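Local coordinates for protein glutathione S-transferase domain (Xanthobacter autotrophicus, PDB 4HZ2) that binds glutathione and probably transfers it to electrophilic substrates, at residues B[34-39]-B[86-91]; B[44-49]-B[93-98]; B[113-118]-B[162-167]; B[168-173]-B[178-183]. All coordinates share one frame; numbering follows the deposited sequence.

Contact 1. Residues B[34-39]-B[86-91]; sequences CWKAAQ and RESNAI. With GSH (glutathione), chain F.
Lys36 reaches from helix 32-43 to Ser88 and Asn89 at the start of helix 88-96, within the thioredoxin-like N-terminal domain where glutathione S-transferases hold the gamma-glutamyl end of glutathione. Its CG lies beside the backbone N (chi1 -66°), and the chain runs extended from there, which brings NZ up to two oxygens of the other segment. Lys36 NZ donates to Asn89 OD1 at 3.0 Å, tilted out of the carbonyl plane by 32°, and to Ser88 OG at 3.2 Å. The bond to Asn89 CB points away from 34-39, but the amide beyond it places OD1 at the amine. Glu119 forms a salt bridge with NZ and takes a hydrogen bond from Asn89 ND2; with Asn33 OD1, four acceptor groups meet this buried amine. Away from it, Ala37 CB packs on Ile91 CG2 at 3.9 Å, and Val77 of strand 76-78 touches both residues. The Glu87-Ser88 pair grips the ligand: Glu87 OE1 takes a bond from GSH N1 at 2.6 Å, and Ser88 N donates almost straight (169°) to GSH O11 at 2.8 Å. Lys36 is therefore second shell, holding the hydroxyl whose oxygen, Ser88 OG, donates to GSH O12 at 2.8 Å.

Contact 2. Residues B[44-49]-B[93-98]; sequences TGHDFE and LHFAEG
Thr44 and Phe95 have the closest CA atoms of this pair, 7.1 Å apart, where the turn following helix 32-43 meets the last turn of helix 88-96. Thr44 is the first residue to leave helical backbone angles, and Gly45, with phi 86°, is the C-prime residue of a Schellman motif: its own N returns to Ser42 O and His46 N to Leu41 O. That reversal brings the His46 side chain alongside Thr44 and up to Phe95. The two rings form a T-shaped (edge-to-face) pair with centroids 5.2 Å apart and planes at 67°, Phe95 CD2 lying over the imidazole face, 3.7 Å from His46 CE1. A bond lying in the imidazole plane limits its rotation: His46 ND1 donates to Thr44 OG1 at 3.0 Å, and that hydroxyl in turn is bonded to Ile40 O. With OG1 placed between the backbone N and the carbonyl carbon (chi1 59°), the methyl Thr44 CG2 is left to rest 3.5 Å from Phe95 O. Behind the rings, Leu41 of helix 32-43 touches both His46 and Phe95, and Met23 also packs on Phe95, so the contact brings two helix C-terminal ends together beside the start of the inner strand 24-27.

Contact 3. Residues B[113-118]-B[162-167]; sequences HEWLFF and EQHLAG
Trp115 of helix 107-137 meets His164 near the end of helix 144-165 mainly through their rings, a contact between two long helices of the all-helical C-terminal domain. The backbones stay far apart, 11.2 Å between the CA atoms of Trp115 and His164, and the indole spans much of that distance. From CB, which points toward the other helix, CG sits beside the backbone N (chi1 -71°) and sends the ring outward. On the five-membered side, Trp115 NE1 makes a weak hydrogen bond to Leu171 O. Along the opposite rim, CE3 runs up against Phe118 from its own helix, whose CD2 lies at the edge of the indole in its plane. Farther out comes the contact itself: Trp115 CZ2 stands over the imidazole face, 3.8 Å from both His164 ND1 and His164 CG, while Trp115 CH2 approaches His164 CB at 4.1 Å. The pair is T-shaped, the indole edge directed at the imidazole face; the centroid of the six-membered ring of Trp115 is 5.4 Å from that of the His164 ring, with planes at 82°. With CG anti to the backbone N (chi1 174°), the His164 ring is carried toward the indole, and its NE2 is hydrogen-bonded to Trp170 O, which steadies it. Arg86 of the second subunit makes a cation-pi contact with the indole as well. Since a carbonyl can only accept, NE2 must carry a proton; with no hydrogen bond joining the two rings, their attraction is probably dispersive with a weak electrostatic part, from the C-H rim of Trp115 toward the pi face of His164.

Contact 4. Residues B[168-173]-B[178-183]; sequences EPWLVG and IADLAL
A capping box, Thr177 to Asp180, opens helix 178-187 within the longer Gly-X-X-X-Thr-X-X-Asp motif of glutathione S-transferases: Asp180 OD2 accepts from Thr177 N, and Thr177 OG1 is bonded to Ala179 N, one residue short of the classical partner. The same carboxylate reaches the preceding loop. Through its syn lone pair, Asp180 OD1 accepts from Leu171 N at 3.0 Å, with an N-H...O angle of 163°; Trp206 NE1 is a second donor to this oxygen. The buried carboxylate thus receives donors from the helix start, from the loop and from helix 201-211, which should favour its ionised form. CG of Asp180 lies beside the backbone N (chi1 -53°), which brings OD1 to the loop while OD2 serves Thr177 N. Trp170 flanks the group: Asp180 OD1 lies at the edge of its indole, near the ring plane and 3.9 Å from Trp170 CE3, with ring and carboxylate planes 80° apart. The aliphatic part of Leu171 slides past Asp180 in the opposite direction, so that Leu171 CG is 3.4 Å from Asp180 OD1. Beyond it, Leu171 CD1 comes to 3.5 Å from Ala179 O. Ala179 CB touches two loop side chains, 4.2 Å from Leu171 CB and 4.1 Å from Val172 CG2. Loop and helix start are therefore joined by a polar grip at Asp180 and an apolar one at Ala179. A water bridges the two segments, accepting a hydrogen bond from Val172 N at 2.9 Å and hydrogen-bonded to Asp180 OD2.

In the fold
Contacts 1 and 2 cross along the chain, share helix 88-96 and lie about 10 Å apart between centres in the thioredoxin-like N-terminal domain; contacts 3 and 4 follow in series, about 7 Å apart, in the helical C-terminal domain. The last two are joined where His164 bonds, and Trp115 bonds weakly, to carbonyls of the 168-173 loop. Between domains, Leu93 and Ala96 pack on Ile178, Leu93 and Asn89 meet Leu116, and Trp35, Lys36 and Asn89 lie against helix 178-187. Contact 1 alone holds ligand-binding residues. Contacts 1, 2 and 3 also touch the second subunit, Arg86 pairing with Glu114 of the second subunit, so the glutathione site stands close to both the domain and the dimer interface.

Contact 1. Residues B[34-39]-B[86-91]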
# COMPACT_ATOMS: atom_id res chain seq x y z
N CYS B 34 -1.27 -6.91 -12.56
CA CYS B 34 -1.87 -6.61 -13.86
C CYS B 34 -3.22 -7.31 -14.00
O CYS B 34 -4.16 -6.74 -14.56
CB CYS B 34 -0.90 -7.01 -14.97
SG CYS B 34 0.60 -5.97 -14.91
N TRP B 35 -3.32 -8.54 -13.47
CA TRP B 35 -4.60 -9.23 -13.43
C TRP B 35 -5.68 -8.37 -12.74
O TRP B 35 -6.85 -8.37 -13.17
CB TRP B 35 -4.45 -10.62 -12.76
CG TRP B 35 -5.73 -11.33 -12.51
CD1 TRP B 35 -6.34 -12.28 -13.32
CD2 TRP B 35 -6.59 -11.18 -11.37
NE1 TRP B 35 -7.52 -12.70 -12.75
CE2 TRP B 35 -7.69 -12.05 -11.54
CE3 TRP B 35 -6.54 -10.38 -10.21
CZ2 TRP B 35 -8.72 -12.15 -10.61
CZ3 TRP B 35 -7.57 -10.48 -9.28
CH2 TRP B 35 -8.64 -11.37 -9.48
N LYS B 36 -5.33 -7.67 -11.65
CA LYS B 36 -6.32 -6.84 -10.93
C LYS B 36 -6.96 -5.85 -11.91
O LYS B 36 -8.18 -5.66 -11.90
CB LYS B 36 -5.69 -6.01 -9.80
CG LYS B 36 -5.13 -6.86 -8.64
CD LYS B 36 -4.25 -6.01 -7.74
CE LYS B 36 -3.54 -6.76 -6.64
NZ LYS B 36 -2.66 -5.84 -5.87
N ALA B 37 -6.11 -5.22 -12.71
CA ALA B 37 -6.58 -4.18 -13.63
C ALA B 37 -7.48 -4.81 -14.70
O ALA B 37 -8.59 -4.32 -14.94
CB ALA B 37 -5.43 -3.41 -14.29
N ALA B 38 -7.01 -5.88 -15.35
CA ALA B 38 -7.83 -6.52 -16.38
C ALA B 38 -9.15 -7.02 -15.79
O ALA B 38 -10.23 -6.89 -16.41
CB ALA B 38 -7.07 -7.65 -17.07
N GLN B 39 -9.08 -7.63 -14.61
CA GLN B 39 -10.26 -8.22 -14.02
C GLN B 39 -11.32 -7.18 -13.67
O GLN B 39 -12.51 -7.40 -13.93
CB GLN B 39 -9.87 -9.00 -12.76
CG GLN B 39 -11.02 -9.75 -12.09
CD GLN B 39 -11.55 -10.88 -12.97
OE1 GLN B 39 -11.04 -12.03 -12.96
NE2 GLN B 39 -12.58 -10.56 -13.74
N ARG B 86 -2.29 4.54 -12.72
CA ARG B 86 -1.28 3.60 -12.24
C ARG B 86 -1.64 3.10 -10.85
O ARG B 86 -2.63 3.59 -10.24
CB ARG B 86 0.04 4.32 -12.15
CG ARG B 86 -0.12 5.59 -11.33
CD ARG B 86 1.18 6.32 -11.15
NE ARG B 86 0.99 7.58 -10.42
CZ ARG B 86 1.97 8.45 -10.20
NH1 ARG B 86 3.19 8.15 -10.64
NH2 ARG B 86 1.75 9.59 -9.53
N GLU B 87 -0.85 2.14 -10.33
CA GLU B 87 -1.08 1.50 -9.02
C GLU B 87 -2.30 0.59 -9.06
O GLU B 87 -3.46 1.05 -9.05
CB GLU B 87 -1.17 2.50 -7.85
CG GLU B 87 0.15 3.19 -7.56
CD GLU B 87 1.19 2.18 -7.10
OE1 GLU B 87 0.80 1.23 -6.35
OE2 GLU B 87 2.38 2.32 -7.47
N SER B 88 -2.06 -0.71 -9.08
CA SER B 88 -3.15 -1.66 -9.28
C SER B 88 -4.32 -1.46 -8.31
O SER B 88 -5.46 -1.63 -8.71
CB SER B 88 -2.65 -3.11 -9.25
OG SER B 88 -2.14 -3.44 -7.98
N ASN B 89 -4.04 -1.16 -7.04
CA ASN B 89 -5.15 -1.03 -6.11
C ASN B 89 -5.91 0.30 -6.30
O ASN B 89 -7.13 0.39 -6.01
CB ASN B 89 -4.68 -1.21 -4.66
CG ASN B 89 -4.33 -2.67 -4.32
OD1 ASN B 89 -4.46 -3.58 -5.14
ND2 ASN B 89 -3.90 -2.89 -3.09
N ALA B 90 -5.21 1.32 -6.79
CA ALA B 90 -5.87 2.59 -7.20
C ALA B 90 -6.71 2.36 -8.44
O ALA B 90 -7.80 2.92 -8.57
CB ALA B 90 -4.84 3.70 -7.46
N ILE B 91 -6.24 1.50 -9.34
CA ILE B 91 -7.04 1.14 -10.54
C ILE B 91 -8.32 0.38 -10.12
O ILE B 91 -9.42 0.61 -10.64
CB ILE B 91 -6.20 0.33 -11.54
CG1 ILE B 91 -5.13 1.25 -12.14
CG2 ILE B 91 -7.06 -0.29 -12.65
CD1 ILE B 91 -3.95 0.52 -12.77
N1 GSH F . 2.35 -0.88 -6.04
CA1 GSH F . 2.38 -1.37 -7.46
C1 GSH F . 1.02 -1.85 -7.90
O11 GSH F . 0.62 -1.56 -9.07
O12 GSH F . 0.32 -2.54 -7.09
CB1 GSH F . 3.39 -2.50 -7.65
CG1 GSH F . 3.37 -2.92 -9.10
CD1 GSH F . 4.59 -3.73 -9.48
OE1 GSH F . 5.37 -4.13 -8.61
N2 GSH F . 4.73 -3.98 -10.79
CA2 GSH F . 5.84 -4.80 -11.30
C2 GSH F . 6.75 -3.99 -12.17
O2 GSH F . 6.29 -3.16 -12.98
CB2 GSH F . 5.27 -6.10 -11.93
SG2 GSH F . 4.08 -7.06 -10.90
N3 GSH F . 8.07 -4.18 -12.03
CA3 GSH F . 9.02 -3.07 -12.05
C3 GSH F . 9.97 -3.06 -13.24
O31 GSH F . 10.71 -2.06 -13.39
O32 GSH F . 9.98 -4.03 -14.01

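Contact 2. Residues B[44-49]-B[93-98]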
# COMPACT_ATOMS: atom_id res chain seq x y z
N THR B 44 -16.52 -4.56 -14.99
CA THR B 44 -17.30 -3.32 -15.06
C THR B 44 -17.61 -2.94 -16.52
O THR B 44 -18.08 -1.84 -16.80
CB THR B 44 -16.60 -2.16 -14.33
OG1 THR B 44 -15.31 -1.94 -14.91
CG2 THR B 44 -16.48 -2.47 -12.84
N GLY B 45 -17.36 -3.87 -17.45
CA GLY B 45 -17.88 -3.71 -18.81
C GLY B 45 -17.01 -2.90 -19.74
O GLY B 45 -17.48 -2.44 -20.78
N HIS B 46 -15.75 -2.71 -19.38
CA HIS B 46 -14.85 -1.92 -20.23
C HIS B 46 -14.07 -2.79 -21.20
O HIS B 46 -13.41 -3.75 -20.77
CB HIS B 46 -13.87 -1.11 -19.37
CG HIS B 46 -14.52 -0.02 -18.58
ND1 HIS B 46 -14.88 -0.18 -17.26
CD2 HIS B 46 -14.89 1.24 -18.93
CE1 HIS B 46 -15.43 0.94 -16.83
NE2 HIS B 46 -15.46 1.81 -17.82
N ASP B 47 -14.13 -2.45 -22.48
CA ASP B 47 -13.24 -3.03 -23.47
C ASP B 47 -11.86 -2.39 -23.37
O ASP B 47 -11.75 -1.17 -23.14
CB ASP B 47 -13.80 -2.81 -24.88
CG ASP B 47 -14.72 -3.92 -25.32
OD1 ASP B 47 -14.63 -5.02 -24.75
OD2 ASP B 47 -15.52 -3.69 -26.24
N PHE B 48 -10.81 -3.18 -23.56
CA PHE B 48 -9.45 -2.63 -23.52
C PHE B 48 -8.53 -3.42 -24.44
O PHE B 48 -8.82 -4.56 -24.81
CB PHE B 48 -8.87 -2.65 -22.09
CG PHE B 48 -8.89 -4.00 -21.44
CD1 PHE B 48 -10.01 -4.45 -20.74
CD2 PHE B 48 -7.80 -4.85 -21.55
CE1 PHE B 48 -10.02 -5.71 -20.15
CE2 PHE B 48 -7.82 -6.11 -20.98
CZ PHE B 48 -8.93 -6.54 -20.27
N GLU B 49 -7.43 -2.78 -24.83
CA GLU B 49 -6.36 -3.43 -25.56
C GLU B 49 -5.21 -3.69 -24.60
O GLU B 49 -4.80 -2.81 -23.84
CB GLU B 49 -5.90 -2.51 -26.70
CG GLU B 49 -4.52 -2.83 -27.27
CD GLU B 49 -4.11 -1.86 -28.37
OE1 GLU B 49 -4.98 -1.09 -28.86
OE2 GLU B 49 -2.92 -1.86 -28.76
N LEU B 93 -9.89 0.77 -7.25
CA LEU B 93 -10.75 1.80 -6.68
C LEU B 93 -11.37 2.69 -7.74
O LEU B 93 -12.49 3.15 -7.58
CB LEU B 93 -9.97 2.65 -5.66
CG LEU B 93 -9.68 1.97 -4.32
CD1 LEU B 93 -8.53 2.72 -3.62
CD2 LEU B 93 -10.95 2.00 -3.47
N HIS B 94 -10.65 2.93 -8.82
CA HIS B 94 -11.13 3.91 -9.79
C HIS B 94 -12.32 3.36 -10.57
O HIS B 94 -13.37 4.04 -10.76
CB HIS B 94 -10.00 4.25 -10.78
CG HIS B 94 -10.41 5.22 -11.84
ND1 HIS B 94 -10.39 6.58 -11.63
CD2 HIS B 94 -10.89 5.03 -13.09
CE1 HIS B 94 -10.81 7.19 -12.73
NE2 HIS B 94 -11.14 6.28 -13.63
N PHE B 95 -12.15 2.14 -11.09
CA PHE B 95 -13.20 1.49 -11.88
C PHE B 95 -14.33 0.84 -11.09
O PHE B 95 -15.42 0.65 -11.63
CB PHE B 95 -12.59 0.51 -12.88
CG PHE B 95 -11.77 1.20 -13.92
CD1 PHE B 95 -10.39 1.25 -13.80
CD2 PHE B 95 -12.39 1.88 -14.98
CE1 PHE B 95 -9.61 1.91 -14.72
CE2 PHE B 95 -11.61 2.56 -15.92
CZ PHE B 95 -10.21 2.55 -15.80
N ALA B 96 -14.10 0.51 -9.82
CA ALA B 96 -15.16 -0.11 -9.04
C ALA B 96 -16.12 0.92 -8.46
O ALA B 96 -17.22 0.58 -8.02
CB ALA B 96 -14.57 -0.97 -7.96
N GLU B 97 -15.73 2.19 -8.51
CA GLU B 97 -16.53 3.27 -7.95
C GLU B 97 -17.92 3.26 -8.56
O GLU B 97 -18.07 3.23 -9.80
CB GLU B 97 -15.81 4.61 -8.20
CG GLU B 97 -16.37 5.81 -7.48
CD GLU B 97 -16.22 5.72 -5.97
OE1 GLU B 97 -17.27 5.61 -5.31
OE2 GLU B 97 -15.06 5.77 -5.44
N GLY B 98 -18.95 3.29 -7.71
CA GLY B 98 -20.37 3.28 -8.16
C GLY B 98 -20.90 1.93 -8.61
O GLY B 98 -21.98 1.83 -9.20

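Contact 3. Residues B[113-118]-B[162-167]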
# COMPACT_ATOMS: atom_id res chain seq x y z
N HIS B 113 -10.49 -0.38 2.27
CA HIS B 113 -9.18 0.30 2.26
C HIS B 113 -8.17 -0.44 3.10
O HIS B 113 -7.01 -0.57 2.68
CB HIS B 113 -9.29 1.75 2.76
CG HIS B 113 -10.11 2.62 1.87
ND1 HIS B 113 -10.83 3.69 2.35
CD2 HIS B 113 -10.28 2.63 0.51
CE1 HIS B 113 -11.44 4.30 1.34
NE2 HIS B 113 -11.13 3.67 0.22
N GLU B 114 -8.58 -0.86 4.30
CA GLU B 114 -7.65 -1.57 5.20
C GLU B 114 -7.05 -2.81 4.54
O GLU B 114 -5.84 -3.02 4.59
CB GLU B 114 -8.34 -1.95 6.52
CG GLU B 114 -8.73 -0.74 7.33
CD GLU B 114 -9.50 -1.13 8.57
OE1 GLU B 114 -9.95 -2.31 8.62
OE2 GLU B 114 -9.69 -0.28 9.48
N TRP B 115 -7.90 -3.62 3.91
CA TRP B 115 -7.38 -4.80 3.22
C TRP B 115 -6.47 -4.42 2.04
O TRP B 115 -5.50 -5.14 1.76
CB TRP B 115 -8.52 -5.72 2.75
CG TRP B 115 -9.20 -6.41 3.84
CD1 TRP B 115 -10.53 -6.32 4.19
CD2 TRP B 115 -8.64 -7.43 4.69
NE1 TRP B 115 -10.81 -7.17 5.25
CE2 TRP B 115 -9.67 -7.89 5.53
CE3 TRP B 115 -7.37 -8.01 4.80
CZ2 TRP B 115 -9.45 -8.85 6.53
CZ3 TRP B 115 -7.15 -9.00 5.79
CH2 TRP B 115 -8.21 -9.41 6.63
N LEU B 116 -6.78 -3.33 1.34
CA LEU B 116 -5.93 -2.96 0.21
C LEU B 116 -4.54 -2.53 0.68
O LEU B 116 -3.54 -2.82 -0.00
CB LEU B 116 -6.56 -1.81 -0.61
CG LEU B 116 -7.92 -2.08 -1.26
CD1 LEU B 116 -8.41 -0.84 -1.99
CD2 LEU B 116 -7.83 -3.26 -2.23
N PHE B 117 -4.44 -1.80 1.81
CA PHE B 117 -3.12 -1.42 2.29
C PHE B 117 -2.39 -2.60 2.92
O PHE B 117 -1.17 -2.76 2.75
CB PHE B 117 -3.17 -0.17 3.21
CG PHE B 117 -3.53 1.06 2.46
CD1 PHE B 117 -2.63 1.63 1.56
CD2 PHE B 117 -4.78 1.62 2.62
CE1 PHE B 117 -2.97 2.78 0.82
CE2 PHE B 117 -5.15 2.76 1.88
CZ PHE B 117 -4.23 3.34 0.98
N PHE B 118 -3.14 -3.45 3.64
CA PHE B 118 -2.58 -4.72 4.08
C PHE B 118 -1.99 -5.50 2.91
O PHE B 118 -0.86 -6.03 2.99
CB PHE B 118 -3.63 -5.57 4.84
CG PHE B 118 -3.24 -7.01 5.02
CD1 PHE B 118 -2.45 -7.41 6.10
CD2 PHE B 118 -3.74 -7.99 4.15
CE1 PHE B 118 -2.13 -8.76 6.27
CE2 PHE B 118 -3.42 -9.33 4.31
CZ PHE B 118 -2.63 -9.72 5.40
N GLU B 162 -6.70 -16.08 7.17
CA GLU B 162 -7.36 -17.28 7.73
C GLU B 162 -8.22 -16.94 8.94
O GLU B 162 -9.35 -17.43 9.07
CB GLU B 162 -6.32 -18.36 8.07
CG GLU B 162 -6.90 -19.62 8.74
CD GLU B 162 -7.51 -20.55 7.70
OE1 GLU B 162 -7.34 -20.27 6.49
OE2 GLU B 162 -8.14 -21.56 8.06
N GLN B 163 -7.68 -16.10 9.81
CA GLN B 163 -8.36 -15.73 11.05
C GLN B 163 -9.69 -15.03 10.70
O GLN B 163 -10.73 -15.26 11.33
CB GLN B 163 -7.45 -14.77 11.85
CG GLN B 163 -7.82 -14.52 13.29
CD GLN B 163 -8.94 -13.50 13.43
OE1 GLN B 163 -9.11 -12.60 12.60
NE2 GLN B 163 -9.71 -13.64 14.49
N HIS B 164 -9.67 -14.18 9.68
CA HIS B 164 -10.86 -13.47 9.32
C HIS B 164 -11.84 -14.40 8.58
O HIS B 164 -13.04 -14.43 8.88
CB HIS B 164 -10.52 -12.29 8.39
CG HIS B 164 -11.74 -11.60 7.87
ND1 HIS B 164 -12.27 -10.47 8.46
CD2 HIS B 164 -12.58 -11.92 6.85
CE1 HIS B 164 -13.38 -10.12 7.82
NE2 HIS B 164 -13.60 -10.99 6.85
N LEU B 165 -11.34 -15.15 7.61
CA LEU B 165 -12.19 -15.94 6.71
C LEU B 165 -12.75 -17.22 7.37
O LEU B 165 -13.64 -17.88 6.83
CB LEU B 165 -11.42 -16.30 5.44
CG LEU B 165 -11.22 -15.05 4.52
CD1 LEU B 165 -10.13 -15.26 3.48
CD2 LEU B 165 -12.50 -14.58 3.82
N ALA B 166 -12.22 -17.57 8.53
CA ALA B 166 -12.79 -18.67 9.32
C ALA B 166 -14.17 -18.27 9.88
O ALA B 166 -15.04 -19.13 10.13
CB ALA B 166 -11.84 -19.07 10.45
N GLY B 167 -14.36 -16.97 10.10
CA GLY B 167 -15.60 -16.44 10.64
C GLY B 167 -16.56 -15.73 9.66
O GLY B 167 -17.77 -15.65 9.93

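Contact 4. Residues B[168-173]-B[178-183]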
# COMPACT_ATOMS: atom_id res chain seq x y z
N GLU B 168 -16.05 -15.23 8.53
CA GLU B 168 -16.91 -14.61 7.52
C GLU B 168 -16.43 -15.06 6.14
O GLU B 168 -15.24 -15.17 5.93
CB GLU B 168 -16.80 -13.09 7.58
CG GLU B 168 -17.39 -12.44 8.83
CD GLU B 168 -18.89 -12.61 8.95
OE1 GLU B 168 -19.57 -12.91 7.93
OE2 GLU B 168 -19.43 -12.41 10.09
N PRO B 169 -17.35 -15.33 5.20
CA PRO B 169 -16.92 -15.86 3.89
C PRO B 169 -16.29 -14.83 2.95
O PRO B 169 -15.62 -15.23 1.99
CB PRO B 169 -18.23 -16.39 3.29
CG PRO B 169 -19.32 -15.60 3.98
CD PRO B 169 -18.81 -15.47 5.39
N TRP B 170 -16.50 -13.53 3.23
CA TRP B 170 -15.93 -12.44 2.42
C TRP B 170 -15.08 -11.52 3.28
O TRP B 170 -15.28 -11.44 4.49
CB TRP B 170 -17.07 -11.63 1.78
CG TRP B 170 -17.99 -12.48 0.98
CD1 TRP B 170 -19.29 -12.80 1.29
CD2 TRP B 170 -17.71 -13.12 -0.28
NE1 TRP B 170 -19.83 -13.61 0.30
CE2 TRP B 170 -18.88 -13.81 -0.67
CE3 TRP B 170 -16.58 -13.19 -1.10
CZ2 TRP B 170 -18.95 -14.57 -1.85
CZ3 TRP B 170 -16.65 -13.93 -2.29
CH2 TRP B 170 -17.82 -14.62 -2.64
N LEU B 171 -14.15 -10.80 2.66
CA LEU B 171 -13.27 -9.91 3.44
C LEU B 171 -14.01 -8.72 4.11
O LEU B 171 -13.61 -8.27 5.18
CB LEU B 171 -12.09 -9.41 2.61
CG LEU B 171 -11.06 -10.51 2.30
CD1 LEU B 171 -9.98 -9.93 1.37
CD2 LEU B 171 -10.43 -11.09 3.58
N VAL B 172 -15.08 -8.23 3.48
CA VAL B 172 -15.82 -7.07 3.99
C VAL B 172 -17.32 -7.27 3.86
O VAL B 172 -17.79 -7.68 2.80
CB VAL B 172 -15.47 -5.78 3.20
CG1 VAL B 172 -16.28 -4.60 3.73
CG2 VAL B 172 -13.97 -5.52 3.29
N GLY B 173 -18.06 -6.95 4.92
CA GLY B 173 -19.50 -7.02 4.86
C GLY B 173 -20.00 -8.40 4.50
O GLY B 173 -19.43 -9.40 4.95
N ILE B 178 -13.77 -5.27 -4.04
CA ILE B 178 -12.39 -5.23 -4.55
C ILE B 178 -11.36 -5.66 -3.50
O ILE B 178 -10.22 -5.96 -3.86
CB ILE B 178 -12.01 -3.84 -5.10
CG1 ILE B 178 -12.15 -2.75 -4.04
CG2 ILE B 178 -12.83 -3.52 -6.34
CD1 ILE B 178 -11.51 -1.42 -4.45
N ALA B 179 -11.73 -5.68 -2.22
CA ALA B 179 -10.78 -6.25 -1.25
C ALA B 179 -10.53 -7.73 -1.57
O ALA B 179 -9.37 -8.17 -1.58
CB ALA B 179 -11.31 -6.08 0.16
N ASP B 180 -11.60 -8.49 -1.86
CA ASP B 180 -11.40 -9.89 -2.25
C ASP B 180 -10.56 -9.99 -3.52
O ASP B 180 -9.67 -10.83 -3.63
CB ASP B 180 -12.71 -10.66 -2.39
CG ASP B 180 -13.59 -10.53 -1.17
OD1 ASP B 180 -13.35 -11.25 -0.15
OD2 ASP B 180 -14.47 -9.66 -1.17
N LEU B 181 -10.87 -9.16 -4.52
CA LEU B 181 -10.10 -9.19 -5.77
C LEU B 181 -8.60 -8.91 -5.51
O LEU B 181 -7.75 -9.64 -6.03
CB LEU B 181 -10.65 -8.18 -6.80
CG LEU B 181 -12.09 -8.36 -7.29
CD1 LEU B 181 -12.46 -7.35 -8.39
CD2 LEU B 181 -12.29 -9.79 -7.79
N ALA B 182 -8.31 -7.88 -4.71
CA ALA B 182 -6.93 -7.48 -4.48
C ALA B 182 -6.11 -8.62 -3.86
O ALA B 182 -4.96 -8.82 -4.23
CB ALA B 182 -6.81 -6.22 -3.63
N LEU B 183 -6.70 -9.34 -2.90
CA LEU B 183 -5.97 -10.43 -2.22
C LEU B 183 -6.05 -11.75 -2.99
O LEU B 183 -5.19 -12.63 -2.83
CB LEU B 183 -6.41 -10.57 -0.76
CG LEU B 183 -5.77 -9.46 0.11
CD1 LEU B 183 -6.63 -9.05 1.29
CD2 LEU B 183 -4.35 -9.80 0.54
O HOH W 1 -15.64 -8.22 0.62